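Local coordinates for M152 protein (Murid herpesvirus 1, PDB 4G59) that is a viral MHC class I-like glycoprotein that probably serves immune evasion by engaging host ligands of the NKG2D receptor, at residues 9-21 against 168-182. Numbering follows the deposited sequence.
Sequences IFEDERVDICQDL and WTSFCRKIVAMDNPR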
loop_
_atom_site.group_PDB
_atom_site.type_symbol
_atom_site.label_atom_id
_atom_site.label_comp_id
_atom_site.label_asym_id
_atom_site.label_seq_id
_atom_site.Cartn_x
_atom_site.Cartn_y
_atom_site.Cartn_z
ATOM N N ILE B 9 14.368 13.466 21.299
ATOM C CA ILE B 9 13.124 14.067 20.852
ATOM C C ILE B 9 13.237 15.587 20.751
ATOM O O ILE B 9 13.669 16.238 21.694
ATOM C CB ILE B 9 11.976 13.644 21.763
ATOM C CG1 ILE B 9 11.773 12.148 21.611
ATOM C CG2 ILE B 9 10.692 14.396 21.410
ATOM C CD1 ILE B 9 10.919 11.531 22.686
ATOM N N PHE B 10 12.860 16.145 19.606
ATOM C CA PHE B 10 12.987 17.581 19.389
ATOM C C PHE B 10 11.616 18.205 19.203
ATOM O O PHE B 10 10.865 17.830 18.309
ATOM C CB PHE B 10 13.889 17.874 18.181
ATOM C CG PHE B 10 15.269 17.283 18.306
ATOM C CD1 PHE B 10 16.285 17.979 18.958
ATOM C CD2 PHE B 10 15.552 16.023 17.802
ATOM C CE1 PHE B 10 17.565 17.426 19.090
ATOM C CE2 PHE B 10 16.826 15.474 17.925
ATOM C CZ PHE B 10 17.829 16.181 18.571
ATOM N N GLU B 11 11.283 19.132 20.080
ATOM C CA GLU B 11 10.018 19.823 19.991
ATOM C C GLU B 11 10.297 21.302 19.955
ATOM O O GLU B 11 11.024 21.812 20.785
ATOM C CB GLU B 11 9.149 19.483 21.198
ATOM C CG GLU B 11 9.061 18.005 21.473
ATOM C CD GLU B 11 8.651 17.688 22.884
ATOM O OE1 GLU B 11 7.512 17.234 23.091
ATOM O OE2 GLU B 11 9.482 17.867 23.788
ATOM N N ASP B 12 9.713 22.001 18.999
ATOM C CA ASP B 12 9.872 23.438 18.971
ATOM C C ASP B 12 8.550 24.028 19.390
ATOM O O ASP B 12 8.359 24.369 20.550
ATOM C CB ASP B 12 10.243 23.923 17.572
ATOM C CG ASP B 12 10.340 25.432 17.488
ATOM O OD1 ASP B 12 10.597 26.071 18.525
ATOM O OD2 ASP B 12 10.164 25.982 16.384
ATOM N N GLU B 13 7.628 24.125 18.448
ATOM C CA GLU B 13 6.308 24.635 18.741
ATOM C C GLU B 13 5.298 23.631 18.229
ATOM O O GLU B 13 5.364 23.236 17.073
ATOM C CB GLU B 13 6.118 25.990 18.055
ATOM C CG GLU B 13 5.473 27.042 18.929
ATOM C CD GLU B 13 5.543 28.438 18.348
ATOM O OE1 GLU B 13 5.797 28.579 17.142
ATOM O OE2 GLU B 13 5.343 29.402 19.104
ATOM N N ARG B 14 4.358 23.215 19.065
ATOM C CA ARG B 14 3.321 22.302 18.586
ATOM C C ARG B 14 2.531 22.935 17.440
ATOM O O ARG B 14 2.099 24.089 17.543
ATOM C CB ARG B 14 2.376 21.868 19.717
ATOM C CG ARG B 14 2.867 20.671 20.532
ATOM C CD ARG B 14 2.992 19.389 19.688
ATOM N NE ARG B 14 3.779 18.368 20.385
ATOM C CZ ARG B 14 3.272 17.278 20.954
ATOM N NH1 ARG B 14 1.971 17.033 20.895
ATOM N NH2 ARG B 14 4.065 16.418 21.569
ATOM N N VAL B 15 2.371 22.194 16.342
ATOM C CA VAL B 15 1.542 22.648 15.222
ATOM C C VAL B 15 0.115 22.126 15.366
ATOM O O VAL B 15 -0.109 20.925 15.538
ATOM C CB VAL B 15 2.093 22.185 13.874
ATOM C CG1 VAL B 15 1.215 22.709 12.746
ATOM C CG2 VAL B 15 3.549 22.626 13.687
ATOM N N ASP B 16 -0.852 23.030 15.322
ATOM C CA ASP B 16 -2.246 22.631 15.379
ATOM C C ASP B 16 -2.706 22.301 13.963
ATOM O O ASP B 16 -2.839 23.182 13.130
ATOM C CB ASP B 16 -3.094 23.759 15.960
ATOM C CG ASP B 16 -4.571 23.400 16.046
ATOM O OD1 ASP B 16 -4.916 22.191 16.149
ATOM O OD2 ASP B 16 -5.386 24.343 16.025
ATOM N N ILE B 17 -2.951 21.026 13.699
ATOM C CA ILE B 17 -3.295 20.578 12.355
ATOM C C ILE B 17 -4.794 20.506 12.097
ATOM O O ILE B 17 -5.211 20.034 11.053
ATOM C CB ILE B 17 -2.752 19.185 12.120
ATOM C CG1 ILE B 17 -3.282 18.253 13.206
ATOM C CG2 ILE B 17 -1.219 19.203 12.139
ATOM C CD1 ILE B 17 -3.128 16.823 12.858
ATOM N N CYS B 18 -5.602 20.966 13.043
ATOM C CA CYS B 18 -7.050 20.787 12.957
ATOM C C CYS B 18 -7.806 21.956 12.348
ATOM O O CYS B 18 -9.037 21.911 12.236
ATOM C CB CYS B 18 -7.622 20.458 14.329
ATOM S SG CYS B 18 -7.123 18.841 14.892
ATOM N N GLN B 19 -7.084 22.997 11.946
ATOM C CA GLN B 19 -7.724 24.096 11.226
ATOM C C GLN B 19 -7.821 23.813 9.742
ATOM O O GLN B 19 -7.019 23.036 9.196
ATOM C CB GLN B 19 -6.976 25.410 11.429
ATOM C CG GLN B 19 -7.495 26.217 12.593
ATOM C CD GLN B 19 -6.702 25.977 13.839
ATOM O OE1 GLN B 19 -5.534 26.364 13.925
ATOM N NE2 GLN B 19 -7.319 25.325 14.820
ATOM N N ASP B 20 -8.790 24.466 9.098
ATOM C CA ASP B 20 -9.073 24.251 7.681
ATOM C C ASP B 20 -9.241 22.776 7.426
ATOM O O ASP B 20 -8.543 22.202 6.592
ATOM C CB ASP B 20 -7.975 24.846 6.795
ATOM C CG ASP B 20 -7.975 26.353 6.824
ATOM O OD1 ASP B 20 -8.576 26.919 7.760
ATOM O OD2 ASP B 20 -7.381 26.973 5.917
ATOM N N LEU B 21 -10.154 22.173 8.183
ATOM C CA LEU B 21 -10.305 20.731 8.204
ATOM C C LEU B 21 -10.700 20.255 6.813
ATOM O O LEU B 21 -11.550 20.859 6.145
ATOM C CB LEU B 21 -11.309 20.289 9.279
ATOM C CG LEU B 21 -11.407 18.783 9.564
ATOM C CD1 LEU B 21 -11.689 18.490 11.005
ATOM C CD2 LEU B 21 -12.492 18.145 8.721
ATOM N N TRP B 168 -15.633 15.548 12.835
ATOM C CA TRP B 168 -14.240 15.350 12.438
ATOM C C TRP B 168 -13.275 16.331 13.104
ATOM O O TRP B 168 -12.097 16.025 13.273
ATOM C CB TRP B 168 -14.104 15.272 10.910
ATOM C CG TRP B 168 -14.720 14.001 10.434
ATOM C CD1 TRP B 168 -16.007 13.818 10.019
ATOM C CD2 TRP B 168 -14.102 12.710 10.406
ATOM N NE1 TRP B 168 -16.220 12.496 9.713
ATOM C CE2 TRP B 168 -15.066 11.793 9.940
ATOM C CE3 TRP B 168 -12.824 12.243 10.719
ATOM C CZ2 TRP B 168 -14.791 10.427 9.792
ATOM C CZ3 TRP B 168 -12.548 10.884 10.564
ATOM C CH2 TRP B 168 -13.529 9.993 10.112
ATOM N N THR B 169 -13.775 17.498 13.510
ATOM C CA THR B 169 -12.954 18.422 14.298
ATOM C C THR B 169 -12.678 17.795 15.657
ATOM O O THR B 169 -11.565 17.853 16.166
ATOM C CB THR B 169 -13.623 19.794 14.445
ATOM O OG1 THR B 169 -13.649 20.436 13.162
ATOM C CG2 THR B 169 -12.868 20.664 15.462
ATOM N N SER B 170 -13.694 17.156 16.216
ATOM C CA SER B 170 -13.582 16.429 17.477
ATOM C C SER B 170 -12.583 15.261 17.377
ATOM O O SER B 170 -11.796 15.004 18.301
ATOM C CB SER B 170 -14.974 15.947 17.883
ATOM O OG SER B 170 -14.904 14.876 18.801
ATOM N N PHE B 171 -12.595 14.555 16.254
ATOM C CA PHE B 171 -11.660 13.451 16.085
ATOM C C PHE B 171 -10.257 13.997 15.926
ATOM O O PHE B 171 -9.300 13.452 16.482
ATOM C CB PHE B 171 -12.020 12.616 14.864
ATOM C CG PHE B 171 -13.299 11.845 15.009
ATOM C CD1 PHE B 171 -13.861 11.642 16.254
ATOM C CD2 PHE B 171 -13.934 11.319 13.890
ATOM C CE1 PHE B 171 -15.041 10.918 16.382
ATOM C CE2 PHE B 171 -15.102 10.596 14.007
ATOM C CZ PHE B 171 -15.661 10.395 15.247
ATOM N N CYS B 172 -10.136 15.074 15.156
ATOM C CA CYS B 172 -8.841 15.733 14.984
ATOM C C CYS B 172 -8.242 16.203 16.312
ATOM O O CYS B 172 -7.053 16.014 16.552
ATOM C CB CYS B 172 -8.930 16.909 14.008
ATOM S SG CYS B 172 -7.325 17.458 13.417
ATOM N N ARG B 173 -9.060 16.838 17.151
ATOM C CA ARG B 173 -8.582 17.360 18.425
ATOM C C ARG B 173 -8.157 16.232 19.372
ATOM O O ARG B 173 -7.181 16.385 20.128
ATOM C CB ARG B 173 -9.654 18.235 19.089
ATOM C CG ARG B 173 -10.056 19.539 18.363
ATOM C CD ARG B 173 -11.088 20.251 19.254
ATOM N NE ARG B 173 -11.925 21.322 18.690
ATOM C CZ ARG B 173 -11.490 22.364 17.987
ATOM N NH1 ARG B 173 -10.204 22.494 17.642
ATOM N NH2 ARG B 173 -12.366 23.270 17.584
ATOM N N LYS B 174 -8.874 15.105 19.327
ATOM C CA LYS B 174 -8.502 13.923 20.119
ATOM C C LYS B 174 -7.105 13.416 19.723
ATOM O O LYS B 174 -6.270 13.091 20.583
ATOM C CB LYS B 174 -9.555 12.813 19.976
ATOM C CG LYS B 174 -9.243 11.538 20.737
ATOM C CD LYS B 174 -9.312 11.764 22.244
ATOM C CE LYS B 174 -9.134 10.462 23.006
ATOM N NZ LYS B 174 -9.293 10.673 24.476
ATOM N N ILE B 175 -6.842 13.420 18.415
ATOM C CA ILE B 175 -5.545 12.996 17.876
ATOM C C ILE B 175 -4.407 13.906 18.332
ATOM O O ILE B 175 -3.368 13.432 18.830
ATOM C CB ILE B 175 -5.559 13.014 16.364
ATOM C CG1 ILE B 175 -6.500 11.934 15.811
ATOM C CG2 ILE B 175 -4.153 12.838 15.818
ATOM C CD1 ILE B 175 -6.794 12.133 14.254
ATOM N N VAL B 176 -4.598 15.210 18.129
ATOM C CA VAL B 176 -3.688 16.232 18.636
ATOM C C VAL B 176 -3.464 16.033 20.134
ATOM O O VAL B 176 -2.330 16.075 20.596
ATOM C CB VAL B 176 -4.244 17.635 18.336
ATOM C CG1 VAL B 176 -3.706 18.670 19.309
ATOM C CG2 VAL B 176 -3.899 18.020 16.928
ATOM N N ALA B 177 -4.547 15.761 20.869
ATOM C CA ALA B 177 -4.504 15.585 22.335
ATOM C C ALA B 177 -3.720 14.373 22.809
ATOM O O ALA B 177 -3.181 14.388 23.915
ATOM C CB ALA B 177 -5.946 15.532 22.943
ATOM N N MET B 178 -3.694 13.305 22.013
ATOM C CA MET B 178 -3.056 12.065 22.478
ATOM C C MET B 178 -1.624 12.042 22.032
ATOM O O MET B 178 -0.844 11.217 22.493
ATOM C CB MET B 178 -3.731 10.822 21.903
ATOM C CG MET B 178 -5.182 10.641 22.230
ATOM S SD MET B 178 -5.725 8.981 21.789
ATOM C CE MET B 178 -4.862 8.710 20.249
ATOM N N ASP B 179 -1.293 12.938 21.108
ATOM C CA ASP B 179 -0.002 12.899 20.438
ATOM C C ASP B 179 1.142 13.280 21.369
ATOM O O ASP B 179 1.347 14.446 21.705
ATOM C CB ASP B 179 -0.013 13.799 19.196
ATOM C CG ASP B 179 1.372 14.082 18.660
ATOM O OD1 ASP B 179 2.211 13.160 18.603
ATOM O OD2 ASP B 179 1.607 15.242 18.284
ATOM N N ASN B 180 1.898 12.270 21.752
ATOM C CA ASN B 180 3.008 12.433 22.646
ATOM C C ASN B 180 4.124 11.508 22.196
ATOM O O ASN B 180 4.021 10.301 22.365
ATOM C CB ASN B 180 2.561 12.076 24.059
ATOM C CG ASN B 180 3.650 12.290 25.083
ATOM O OD1 ASN B 180 4.849 12.192 24.779
ATOM N ND2 ASN B 180 3.244 12.582 26.309
ATOM N N PRO B 181 5.216 12.083 21.669
ATOM C CA PRO B 181 6.343 11.312 21.123
ATOM C C PRO B 181 6.911 10.331 22.145
ATOM O O PRO B 181 7.521 9.339 21.744
ATOM C CB PRO B 181 7.417 12.378 20.842
ATOM C CG PRO B 181 6.758 13.707 20.999
ATOM C CD PRO B 181 5.533 13.512 21.840
ATOM N N ARG B 182 6.747 10.625 23.439
ATOM C CA ARG B 182 7.301 9.761 24.481
ATOM C C ARG B 182 6.415 8.555 24.740
ATOM O O ARG B 182 6.849 7.612 25.386
ATOM C CB ARG B 182 7.592 10.543 25.782
ATOM C CG ARG B 182 8.526 11.720 25.526
ATOM C CD ARG B 182 8.872 12.564 26.745
ATOM N NE ARG B 182 10.025 13.400 26.399
ATOM C CZ ARG B 182 9.950 14.499 25.657
ATOM N NH1 ARG B 182 8.771 14.924 25.195
ATOM N NH2 ARG B 182 11.056 15.174 25.380
HETATM O O HOH W 1 -11.795 22.063 12.724
#
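C18 and C172 are joined by a disulfide, SG to SG 2.0 Å, that ties the loop after strand 5-11 to helix 161-178. On the helix, SG of C172 stands anti to its backbone N (chi1 -164°), which carries the sulfur out to meet C18. Apolar groups pack along it: CG2 of V176 lies 3.9 Å from SG of C18 and 3.8 Å from CG1 of I17, the side chains of V176 and I17 lying alongside each other and running opposite ways. One turn earlier in the helix, W168 is crossed at about a right angle by the side chain of L21, whose CD1 is 3.4 Å from the W168 carbonyl O. Near it, a water donates to both C18 O and T169 OG1, adding a polar link between the segments; T169 OG1 is also hydrogen-bonded to the carbonyl O of Q165.

Beyond the helix end, R14 takes over. Its NH1 donates to the carbonyl O of D179 (2.8 Å, N-H...O 159°), an acceptor lying in the guanidinium plane, while D179 OD2 sits over a face of the same group, 3.2 Å from NH1, and contributes charge alone. T256 OG1 bonds OD2 and W258 NE1 bonds OD1, which helps hold the carboxylate over that face. Farther out, NH1 of R182 is shared between OE1 and OE2 of E11, both bonds weak and the planes 49° apart; I9 packs its CD1 against R182 CG (3.7 Å) and its CG2 against P181. An Asx turn, N180 OD1 accepting from R182 N, accompanies the exit from the helix. The loop from the second domain's sheet to platform strand 22-31 thus runs beside the chain leaving helix 161-178, an instance of a disulfide plus a salt-bridge network joining two domains of an MHC class I-like fold.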